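Local coordinates for uncharacterized protein (Bacteroides ovatus, PDB 3NQK), which is of unknown function but probably pairs an E-set-like N-terminal beta domain with a BT_3044-like C-terminal beta domain, at residues 24-29 / 83-88; 65-70 / 147-152; 90-95 / 117-122. One frame throughout, in Å; residues are numbered along the deposited sequence.

Interaction 1: 24-29 / 83-88; sequences DGVTTI and LWYTEM. With EDO (1,2-ethanediol), chain B.
Tyr85 reaches across to Asp24 and Val26, presenting its hydroxyl to the first and a ring face to the second. Tyr85 OH donates to Asp24 OD2 at 2.9 Å, on the syn lone pair of that oxygen. The acceptor lies at the ring edge, in the ring plane, while the carboxylate itself is turned 59° from the ring. Over one face, Val26 CG2 makes a CH-pi contact, 4.2 Å from the centroid of the Tyr85 ring and shifted toward its CE2-CZ rim. This methyl stands anti to the carbonyl carbon of its own residue, which points it at the tyrosine. Valine suits the place: it is apolar, and its CG2 methyl sits on the ring of the buried tyrosine.

Asp24 holds its CG between the backbone N and the carbonyl carbon (chi1 50°), and the folded-back carboxylate makes an Asx turn: Asp24 OD1 accepts from Val26 N at 3.2 Å, from above the carboxylate plane. Asp24 OD1 also accepts a 2.8 Å hydrogen bond from O1 of a 1,2-ethanediol, probably a crystallisation additive. Gly25, between Asp24 and Val26, has a phi of 129°, where a CB would press on the Asp24 carbonyl oxygen. Asp24 is poorly ordered, so its finer geometry is uncertain.

Lys124 adds a cation-pi contact to Tyr85, and Val126 of strand 125-133 also packs on it. Val26 leads into strand 27-32, beside Leu151 of strand 149-157 and Leu71 of helix 65-76.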
loop_
_atom_site.group_PDB
_atom_site.type_symbol
_atom_site.label_atom_id
_atom_site.label_comp_id
_atom_site.label_asym_id
_atom_site.label_seq_id
_atom_site.Cartn_x
_atom_site.Cartn_y
_atom_site.Cartn_z
ATOM N N ASP A 24 -19.144 8.517 -16.458
ATOM C CA ASP A 24 -18.931 9.237 -17.748
ATOM C C ASP A 24 -17.569 8.922 -18.449
ATOM O O ASP A 24 -17.415 9.156 -19.660
ATOM C CB ASP A 24 -19.052 10.757 -17.514
ATOM C CG ASP A 24 -18.192 11.247 -16.316
ATOM O OD1 ASP A 24 -17.445 10.412 -15.734
ATOM O OD2 ASP A 24 -18.288 12.449 -15.953
ATOM N N GLY A 25 -16.589 8.437 -17.689
ATOM C CA GLY A 25 -15.283 8.111 -18.262
ATOM C C GLY A 25 -14.133 8.721 -17.504
ATOM O O GLY A 25 -12.970 8.570 -17.902
ATOM N N VAL A 26 -14.442 9.367 -16.379
ATOM C CA VAL A 26 -13.422 10.010 -15.546
ATOM C C VAL A 26 -12.998 9.144 -14.347
ATOM O O VAL A 26 -13.833 8.606 -13.636
ATOM C CB VAL A 26 -13.920 11.379 -15.039
ATOM C CG1 VAL A 26 -13.186 11.785 -13.813
ATOM C CG2 VAL A 26 -13.771 12.411 -16.125
ATOM N N THR A 27 -11.681 9.019 -14.151
ATOM C CA THR A 27 -11.121 8.261 -13.035
ATOM C C THR A 27 -10.668 9.226 -11.948
ATOM O O THR A 27 -9.881 10.137 -12.209
ATOM C CB THR A 27 -9.901 7.433 -13.478
ATOM O OG1 THR A 27 -10.308 6.427 -14.413
ATOM C CG2 THR A 27 -9.246 6.774 -12.295
ATOM N N THR A 28 -11.160 9.040 -10.737
ATOM C CA THR A 28 -10.816 9.932 -9.651
ATOM C C THR A 28 -9.584 9.430 -8.975
ATOM O O THR A 28 -9.558 8.310 -8.514
ATOM C CB THR A 28 -11.957 10.018 -8.565
ATOM O OG1 THR A 28 -13.182 10.413 -9.172
ATOM C CG2 THR A 28 -11.592 11.020 -7.484
ATOM N N ILE A 29 -8.558 10.263 -8.888
ATOM C CA ILE A 29 -7.411 9.901 -8.103
ATOM C C ILE A 29 -7.209 10.869 -6.939
ATOM O O ILE A 29 -7.461 12.078 -7.057
ATOM C CB ILE A 29 -6.122 9.763 -8.955
ATOM C CG1 ILE A 29 -5.646 11.095 -9.471
ATOM C CG2 ILE A 29 -6.357 8.825 -10.102
ATOM C CD1 ILE A 29 -4.329 10.980 -10.226
ATOM N N LEU A 83 -20.764 23.064 -14.786
ATOM C CA LEU A 83 -20.521 21.673 -14.387
ATOM C C LEU A 83 -19.326 21.044 -15.130
ATOM O O LEU A 83 -19.000 19.888 -14.902
ATOM C CB LEU A 83 -21.751 20.817 -14.657
ATOM C CG LEU A 83 -23.078 21.198 -14.012
ATOM C CD1 LEU A 83 -24.174 20.202 -14.454
ATOM C CD2 LEU A 83 -22.966 21.237 -12.506
ATOM N N TRP A 84 -18.700 21.799 -16.022
ATOM C CA TRP A 84 -17.625 21.258 -16.872
ATOM C C TRP A 84 -16.360 20.939 -16.111
ATOM O O TRP A 84 -16.020 21.590 -15.129
ATOM C CB TRP A 84 -17.262 22.258 -17.968
ATOM C CG TRP A 84 -18.130 22.232 -19.139
ATOM C CD1 TRP A 84 -19.462 21.957 -19.165
ATOM C CD2 TRP A 84 -17.776 22.630 -20.455
ATOM N NE1 TRP A 84 -19.945 22.095 -20.430
ATOM C CE2 TRP A 84 -18.933 22.518 -21.246
ATOM C CE3 TRP A 84 -16.578 23.044 -21.058
ATOM C CZ2 TRP A 84 -18.935 22.794 -22.616
ATOM C CZ3 TRP A 84 -16.574 23.312 -22.423
ATOM C CH2 TRP A 84 -17.744 23.183 -23.186
ATOM N N TYR A 85 -15.630 19.964 -16.615
ATOM C CA TYR A 85 -14.310 19.685 -16.130
ATOM C C TYR A 85 -13.346 20.702 -16.747
ATOM O O TYR A 85 -13.590 21.213 -17.836
ATOM C CB TYR A 85 -13.898 18.283 -16.519
ATOM C CG TYR A 85 -14.710 17.209 -15.864
ATOM C CD1 TYR A 85 -14.593 16.961 -14.516
ATOM C CD2 TYR A 85 -15.565 16.406 -16.605
ATOM C CE1 TYR A 85 -15.327 15.960 -13.901
ATOM C CE2 TYR A 85 -16.297 15.391 -16.003
ATOM C CZ TYR A 85 -16.168 15.176 -14.645
ATOM O OH TYR A 85 -16.876 14.171 -14.033
ATOM N N THR A 86 -12.267 20.998 -16.048
ATOM C CA THR A 86 -11.314 21.952 -16.536
ATOM C C THR A 86 -9.942 21.319 -16.651
ATOM O O THR A 86 -9.484 20.663 -15.742
ATOM C CB THR A 86 -11.250 23.134 -15.631
ATOM O OG1 THR A 86 -12.553 23.720 -15.539
ATOM C CG2 THR A 86 -10.246 24.175 -16.166
ATOM N N GLU A 87 -9.308 21.495 -17.805
ATOM C CA GLU A 87 -8.013 20.900 -18.051
ATOM C C GLU A 87 -7.017 21.425 -17.053
ATOM O O GLU A 87 -6.939 22.601 -16.836
ATOM C CB GLU A 87 -7.546 21.203 -19.463
ATOM C CG GLU A 87 -6.201 20.572 -19.807
ATOM C CD GLU A 87 -5.720 20.935 -21.197
ATOM O OE1 GLU A 87 -6.564 21.298 -22.049
ATOM O OE2 GLU A 87 -4.502 20.832 -21.444
HETATM N N MSE A 88 -6.285 20.529 -16.411
HETATM C CA MSE A 88 -5.302 20.939 -15.434
HETATM C C MSE A 88 -4.244 21.837 -16.058
HETATM O O MSE A 88 -3.840 21.646 -17.218
HETATM C CB MSE A 88 -4.642 19.740 -14.811
HETATM C CG MSE A 88 -3.809 20.085 -13.635
HETATM SE SE MSE A 88 -3.725 18.629 -12.438
HETATM C CE MSE A 88 -2.802 19.470 -10.963
HETATM C C1 EDO B . -19.159 10.032 -12.174
HETATM O O1 EDO B . -19.120 9.804 -13.594
HETATM C C2 EDO B . -17.864 10.707 -11.710
HETATM O O2 EDO B . -16.734 9.965 -12.175
#

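Interaction 2: 65-70 / 147-152; sequences KDTLKT and YAKALL
Thr67 of the helix carries its whole share of this contact on two short branches, one meeting Leu151 and the other the chain of Lys149. The apolar part belongs to the methyl. Thr67 CG2 stands anti to its backbone N and is thereby directed at the strand, where it meets both ends of the Leu151 fork, lying 3.9 Å from Leu151 CD2 and 4.0 Å from Leu151 CD1. Leucine suits this buried point because its two methyls spread over a partner as small as a threonine methyl, and Leu151 also packs against Pro128. Leu68, the next helix residue, brings its end close to the strand without touching it and spends its bulk on Tyr85 and Val126.

The polar and mixed part lies on the other branch. Thr67 OG1, beside its backbone N, is hydrogen-bonded to Asp64 just before the helix, so the hydroxyl's polar partner lies at the start of the helix and not on the strand. Two conformers of the exposed Lys149 were modelled, so its end is probably mobile. In the conformer described, the Lys149 carbons run alongside Thr67 OG1, but the approach is uncertain. This conformer runs extended until chi4 (63°), where it bends and takes NZ to a weak hydrogen bond with Thr130 OG1. A long, flexible side chain fits such a margin, with its carbons lying on the protein and its end at the exposed side.

Along 148-151 the side chains alternate: Lys149 and Leu151 face the helix, while Ala148 and Ala150 face strand 12-15. The strand thus lies as a layer between a helix and a second sheet, an arrangement consistent with an E-set-like beta sandwich carrying a helix on the outer face of one sheet.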
loop_
_atom_site.group_PDB
_atom_site.type_symbol
_atom_site.label_atom_id
_atom_site.label_comp_id
_atom_site.label_asym_id
_atom_site.label_seq_id
_atom_site.Cartn_x
_atom_site.Cartn_y
_atom_site.Cartn_z
ATOM N N LYS A 65 -6.195 17.538 -25.074
ATOM C CA LYS A 65 -7.136 18.625 -24.913
ATOM C C LYS A 65 -8.556 18.207 -25.382
ATOM O O LYS A 65 -9.549 18.353 -24.629
ATOM C CB LYS A 65 -6.636 19.848 -25.726
ATOM C CG LYS A 65 -7.247 21.203 -25.334
ATOM C CD LYS A 65 -6.605 22.383 -26.143
ATOM N N ASP A 66 -8.621 17.594 -26.576
ATOM C CA ASP A 66 -9.908 17.342 -27.273
ATOM C C ASP A 66 -10.852 16.370 -26.574
ATOM O O ASP A 66 -12.052 16.595 -26.545
ATOM C CB ASP A 66 -9.655 16.860 -28.712
ATOM C CG ASP A 66 -9.018 17.936 -29.591
ATOM O OD1 ASP A 66 -9.087 19.132 -29.225
ATOM O OD2 ASP A 66 -8.457 17.582 -30.650
ATOM N N THR A 67 -10.332 15.274 -26.055
ATOM C CA THR A 67 -11.198 14.285 -25.411
ATOM C C THR A 67 -11.989 14.908 -24.263
ATOM O O THR A 67 -13.174 14.628 -24.094
ATOM C CB THR A 67 -10.406 13.087 -24.883
ATOM O OG1 THR A 67 -9.950 12.285 -25.988
ATOM C CG2 THR A 67 -11.276 12.234 -23.983
ATOM N N LEU A 68 -11.338 15.778 -23.504
ATOM C CA LEU A 68 -11.967 16.413 -22.366
ATOM C C LEU A 68 -13.111 17.304 -22.800
ATOM O O LEU A 68 -14.193 17.237 -22.243
ATOM C CB LEU A 68 -10.946 17.226 -21.585
ATOM C CG LEU A 68 -11.403 17.718 -20.214
ATOM C CD1 LEU A 68 -11.854 16.564 -19.350
ATOM C CD2 LEU A 68 -10.284 18.485 -19.538
ATOM N N LYS A 69 -12.872 18.150 -23.786
ATOM C CA LYS A 69 -13.930 19.019 -24.296
ATOM C C LYS A 69 -15.137 18.179 -24.749
ATOM O O LYS A 69 -16.295 18.505 -24.434
ATOM C CB LYS A 69 -13.421 19.879 -25.458
ATOM C CG LYS A 69 -14.423 20.952 -25.933
ATOM C CD LYS A 69 -13.977 21.603 -27.265
ATOM C CE LYS A 69 -15.067 22.515 -27.839
ATOM N NZ LYS A 69 -14.759 22.933 -29.234
ATOM N N THR A 70 -14.864 17.102 -25.482
ATOM C CA THR A 70 -15.922 16.224 -25.962
ATOM C C THR A 70 -16.752 15.694 -24.802
ATOM O O THR A 70 -17.971 15.749 -24.836
ATOM C CB THR A 70 -15.353 15.046 -26.778
ATOM O OG1 THR A 70 -15.261 15.429 -28.146
ATOM C CG2 THR A 70 -16.257 13.802 -26.669
ATOM N N TYR A 147 -7.182 4.639 -29.522
ATOM C CA TYR A 147 -6.105 4.864 -28.536
ATOM C C TYR A 147 -6.573 4.735 -27.080
ATOM O O TYR A 147 -7.731 5.048 -26.754
ATOM C CB TYR A 147 -5.494 6.266 -28.761
ATOM C CG TYR A 147 -5.579 6.753 -30.220
ATOM C CD1 TYR A 147 -4.598 6.394 -31.165
ATOM C CD2 TYR A 147 -6.664 7.547 -30.657
ATOM C CE1 TYR A 147 -4.692 6.815 -32.514
ATOM C CE2 TYR A 147 -6.765 7.972 -32.001
ATOM C CZ TYR A 147 -5.776 7.602 -32.920
ATOM O OH TYR A 147 -5.871 8.015 -34.233
ATOM N N ALA A 148 -5.652 4.309 -26.204
ATOM C CA ALA A 148 -5.938 4.162 -24.772
ATOM C C ALA A 148 -5.930 5.519 -24.099
ATOM O O ALA A 148 -4.995 6.300 -24.265
ATOM C CB ALA A 148 -4.934 3.277 -24.134
ATOM N N LYS A 149 -6.931 5.778 -23.281
ATOM C CA LYS A 149 -7.014 7.072 -22.638
ATOM C C LYS A 149 -7.203 6.956 -21.141
ATOM O O LYS A 149 -7.509 5.893 -20.620
ATOM C CB LYS A 149 -8.127 7.921 -23.280
ATOM C CG LYS A 149 -7.723 8.523 -24.670
ATOM C CD LYS A 149 -8.926 9.094 -25.441
ATOM C CE LYS A 149 -8.500 9.726 -26.782
ATOM N NZ LYS A 149 -7.906 8.748 -27.728
ATOM N N ALA A 150 -6.933 8.054 -20.450
ATOM C CA ALA A 150 -7.095 8.138 -19.012
ATOM C C ALA A 150 -7.504 9.575 -18.667
ATOM O O ALA A 150 -6.821 10.525 -19.033
ATOM C CB ALA A 150 -5.816 7.757 -18.310
ATOM N N LEU A 151 -8.664 9.732 -18.051
ATOM C CA LEU A 151 -9.132 11.055 -17.660
ATOM C C LEU A 151 -9.060 11.168 -16.154
ATOM O O LEU A 151 -9.995 10.765 -15.419
ATOM C CB LEU A 151 -10.539 11.301 -18.174
ATOM C CG LEU A 151 -10.675 11.176 -19.700
ATOM C CD1 LEU A 151 -12.145 11.327 -20.150
ATOM C CD2 LEU A 151 -9.774 12.197 -20.410
ATOM N N LEU A 152 -7.930 11.689 -15.685
ATOM C CA LEU A 152 -7.651 11.757 -14.282
ATOM C C LEU A 152 -8.281 13.002 -13.616
ATOM O O LEU A 152 -7.879 14.132 -13.883
ATOM C CB LEU A 152 -6.144 11.763 -14.066
ATOM C CG LEU A 152 -5.365 10.618 -14.728
ATOM C CD1 LEU A 152 -3.923 10.649 -14.282
ATOM C CD2 LEU A 152 -5.973 9.279 -14.409
#

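Interaction 3: 90-95 / 117-122; sequences EDKYEF and QDIDML. With EDO (1,2-ethanediol), chain C.
Lys92 NZ is gripped by two carboxylates of its own turn: Asp91 OD1, 2.7 Å away in a salt bridge that uses the syn lone pair of that oxygen, and Glu89 OE1. With its charge held there, the lysine meets the 117-122 loop through its carbons. Lys92 CE lies 3.9 Å from Ile119 CD1. The same Lys92 CE comes within 3.8 Å of Gln117 O. Bends at chi2 (-68°) and chi4 (-64°) curl the chain, laying CG, CD and CE along Ile119 CD1 while the ammonium turns back to Asp91. The isoleucine extends CG1 anti to its backbone N (chi1 -169°), which brings CD1 up to the lysine. Lysine suits the place by joining an apolar shaft to a charged end; an alanine here would probably leave Asp91 and Glu89 without this shared counter-charge and open a gap beside Ile119 CD1.

Farther along the loop, Asp120 forms an Asx turn, Asp120 OD1 accepting from Leu122 N at 2.9 Å, and the same oxygen has a salt bridge to Lys219. At the far end of 90-95, an ethanediol lies over one face of Phe95.

The backbone of 90-95 pairs with strand 107-115, Lys92 with Asn115 and Glu94 with Asp113. Ile119 packs on Trp125 of strand 125-133, and Leu122 reaches helix 212-215.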
loop_
_atom_site.group_PDB
_atom_site.type_symbol
_atom_site.label_atom_id
_atom_site.label_comp_id
_atom_site.label_asym_id
_atom_site.label_seq_id
_atom_site.Cartn_x
_atom_site.Cartn_y
_atom_site.Cartn_z
ATOM N N GLU A 90 -0.774 23.646 -16.997
ATOM C CA GLU A 90 0.553 23.087 -17.324
ATOM C C GLU A 90 1.599 23.329 -16.231
ATOM O O GLU A 90 2.545 22.567 -16.100
ATOM C CB GLU A 90 1.056 23.645 -18.654
ATOM C CG GLU A 90 0.173 23.249 -19.860
ATOM C CD GLU A 90 0.733 23.730 -21.208
ATOM O OE1 GLU A 90 1.865 24.279 -21.233
ATOM O OE2 GLU A 90 0.036 23.554 -22.237
ATOM N N ASP A 91 1.415 24.374 -15.443
ATOM C CA ASP A 91 2.363 24.692 -14.382
ATOM C C ASP A 91 2.160 23.808 -13.145
ATOM O O ASP A 91 2.968 23.842 -12.223
ATOM C CB ASP A 91 2.273 26.193 -13.998
ATOM C CG ASP A 91 0.918 26.574 -13.335
ATOM O OD1 ASP A 91 0.679 26.180 -12.167
ATOM O OD2 ASP A 91 0.150 27.354 -13.953
ATOM N N LYS A 92 1.103 22.984 -13.155
ATOM C CA LYS A 92 0.739 22.187 -11.980
ATOM C C LYS A 92 1.172 20.707 -12.049
ATOM O O LYS A 92 0.998 19.969 -11.068
ATOM C CB LYS A 92 -0.784 22.254 -11.743
ATOM C CG LYS A 92 -1.346 23.679 -11.382
ATOM C CD LYS A 92 -0.877 24.173 -9.978
ATOM C CE LYS A 92 -1.598 25.490 -9.546
ATOM N NZ LYS A 92 -1.282 26.664 -10.433
ATOM N N TYR A 93 1.746 20.276 -13.187
ATOM C CA TYR A 93 2.146 18.861 -13.360
ATOM C C TYR A 93 3.292 18.667 -14.365
ATOM O O TYR A 93 3.477 19.462 -15.262
ATOM C CB TYR A 93 0.951 18.041 -13.830
ATOM C CG TYR A 93 0.570 18.324 -15.260
ATOM C CD1 TYR A 93 1.246 17.714 -16.316
ATOM C CD2 TYR A 93 -0.410 19.246 -15.562
ATOM C CE1 TYR A 93 0.928 18.002 -17.621
ATOM C CE2 TYR A 93 -0.741 19.535 -16.869
ATOM C CZ TYR A 93 -0.079 18.906 -17.893
ATOM O OH TYR A 93 -0.393 19.213 -19.186
ATOM N N GLU A 94 4.010 17.553 -14.221
ATOM C CA GLU A 94 5.051 17.133 -15.189
ATOM C C GLU A 94 5.062 15.620 -15.256
ATOM O O GLU A 94 4.848 14.967 -14.263
ATOM C CB GLU A 94 6.461 17.616 -14.753
ATOM C CG GLU A 94 6.694 19.168 -14.812
ATOM C CD GLU A 94 6.922 19.702 -16.257
ATOM O OE1 GLU A 94 6.733 18.930 -17.229
ATOM O OE2 GLU A 94 7.288 20.892 -16.403
ATOM N N PHE A 95 5.281 15.067 -16.440
ATOM C CA PHE A 95 5.519 13.628 -16.568
ATOM C C PHE A 95 6.325 13.354 -17.822
ATOM O O PHE A 95 6.267 14.113 -18.770
ATOM C CB PHE A 95 4.201 12.841 -16.588
ATOM C CG PHE A 95 3.341 13.144 -17.748
ATOM C CD1 PHE A 95 3.566 12.548 -18.962
ATOM C CD2 PHE A 95 2.289 14.019 -17.630
ATOM C CE1 PHE A 95 2.782 12.861 -20.055
ATOM C CE2 PHE A 95 1.487 14.318 -18.723
ATOM C CZ PHE A 95 1.747 13.759 -19.926
ATOM N N GLN A 117 0.693 23.649 -5.027
ATOM C CA GLN A 117 0.693 24.919 -4.301
ATOM C C GLN A 117 -0.222 25.943 -4.958
ATOM O O GLN A 117 -0.131 26.188 -6.160
ATOM C CB GLN A 117 2.101 25.484 -4.200
ATOM C CG GLN A 117 2.223 26.647 -3.203
ATOM C CD GLN A 117 3.643 27.079 -2.999
ATOM O OE1 GLN A 117 4.574 26.267 -3.077
ATOM N NE2 GLN A 117 3.835 28.363 -2.731
ATOM N N ASP A 118 -1.116 26.528 -4.155
ATOM C CA ASP A 118 -2.054 27.566 -4.629
ATOM C C ASP A 118 -3.114 27.025 -5.595
ATOM O O ASP A 118 -3.765 27.791 -6.277
ATOM C CB ASP A 118 -1.292 28.738 -5.297
ATOM C CG ASP A 118 -0.333 29.456 -4.325
ATOM O OD1 ASP A 118 -0.751 29.752 -3.184
ATOM O OD2 ASP A 118 0.829 29.750 -4.723
ATOM N N ILE A 119 -3.270 25.711 -5.668
ATOM C CA ILE A 119 -4.303 25.134 -6.529
ATOM C C ILE A 119 -5.660 25.676 -6.061
ATOM O O ILE A 119 -5.910 25.797 -4.866
ATOM C CB ILE A 119 -4.304 23.565 -6.484
ATOM C CG1 ILE A 119 -5.194 22.976 -7.584
ATOM C CG2 ILE A 119 -4.775 23.072 -5.147
ATOM C CD1 ILE A 119 -4.648 23.112 -8.941
ATOM N N ASP A 120 -6.489 26.079 -7.008
ATOM C CA ASP A 120 -7.811 26.582 -6.695
ATOM C C ASP A 120 -8.806 25.492 -6.940
ATOM O O ASP A 120 -9.128 25.195 -8.072
ATOM C CB ASP A 120 -8.138 27.793 -7.577
ATOM C CG ASP A 120 -9.488 28.393 -7.261
ATOM O OD1 ASP A 120 -10.231 27.801 -6.448
ATOM O OD2 ASP A 120 -9.798 29.466 -7.804
HETATM N N MSE A 121 -9.328 24.906 -5.879
HETATM C CA MSE A 121 -10.232 23.762 -6.033
HETATM C C MSE A 121 -11.647 24.153 -6.287
HETATM O O MSE A 121 -12.550 23.351 -6.104
HETATM C CB MSE A 121 -10.170 22.872 -4.825
HETATM C CG MSE A 121 -8.837 22.225 -4.637
HETATM SE SE MSE A 121 -8.271 21.240 -6.196
HETATM C CE MSE A 121 -9.906 20.195 -6.515
ATOM N N LEU A 122 -11.865 25.377 -6.728
ATOM C CA LEU A 122 -13.165 25.740 -7.232
ATOM C C LEU A 122 -13.417 24.920 -8.510
ATOM O O LEU A 122 -14.556 24.602 -8.841
ATOM C CB LEU A 122 -13.252 27.251 -7.530
ATOM C CG LEU A 122 -14.515 27.673 -8.310
ATOM C CD1 LEU A 122 -14.870 29.107 -8.083
ATOM C CD2 LEU A 122 -14.328 27.401 -9.793
HETATM C C1 EDO C . 4.521 16.843 -19.749
HETATM O O1 EDO C . 5.347 17.128 -18.602
HETATM C C2 EDO C . 5.394 16.383 -20.924
HETATM O O2 EDO C . 4.807 15.235 -21.563
#

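In the fold
From the N terminus, segment 24-29, which leads into strand 27-32, opens interaction 1. Segment 65-70, at the start of helix 65-76, opens interaction 2. Segment 83-88 then closes interaction 1, after which 90-95 and 117-122 open and close interaction 3; 147-152 finally closes interaction 2. Interactions 1 and 2 therefore cross, 1 and 3 follow in series, and 3 falls wholly within the span of 2. The first two touch: Thr27 N probably bonds to Leu151 O at 2.7 Å, tying neighbouring strands 27-32 and 149-157 beneath the helix. Interaction 3 meets interaction 1 where Met88 packs on Tyr93, but stays about 8 Å from interaction 2 at nearest atoms. It joins the turn leading into strand 93-94 to the loop before strand 125-133.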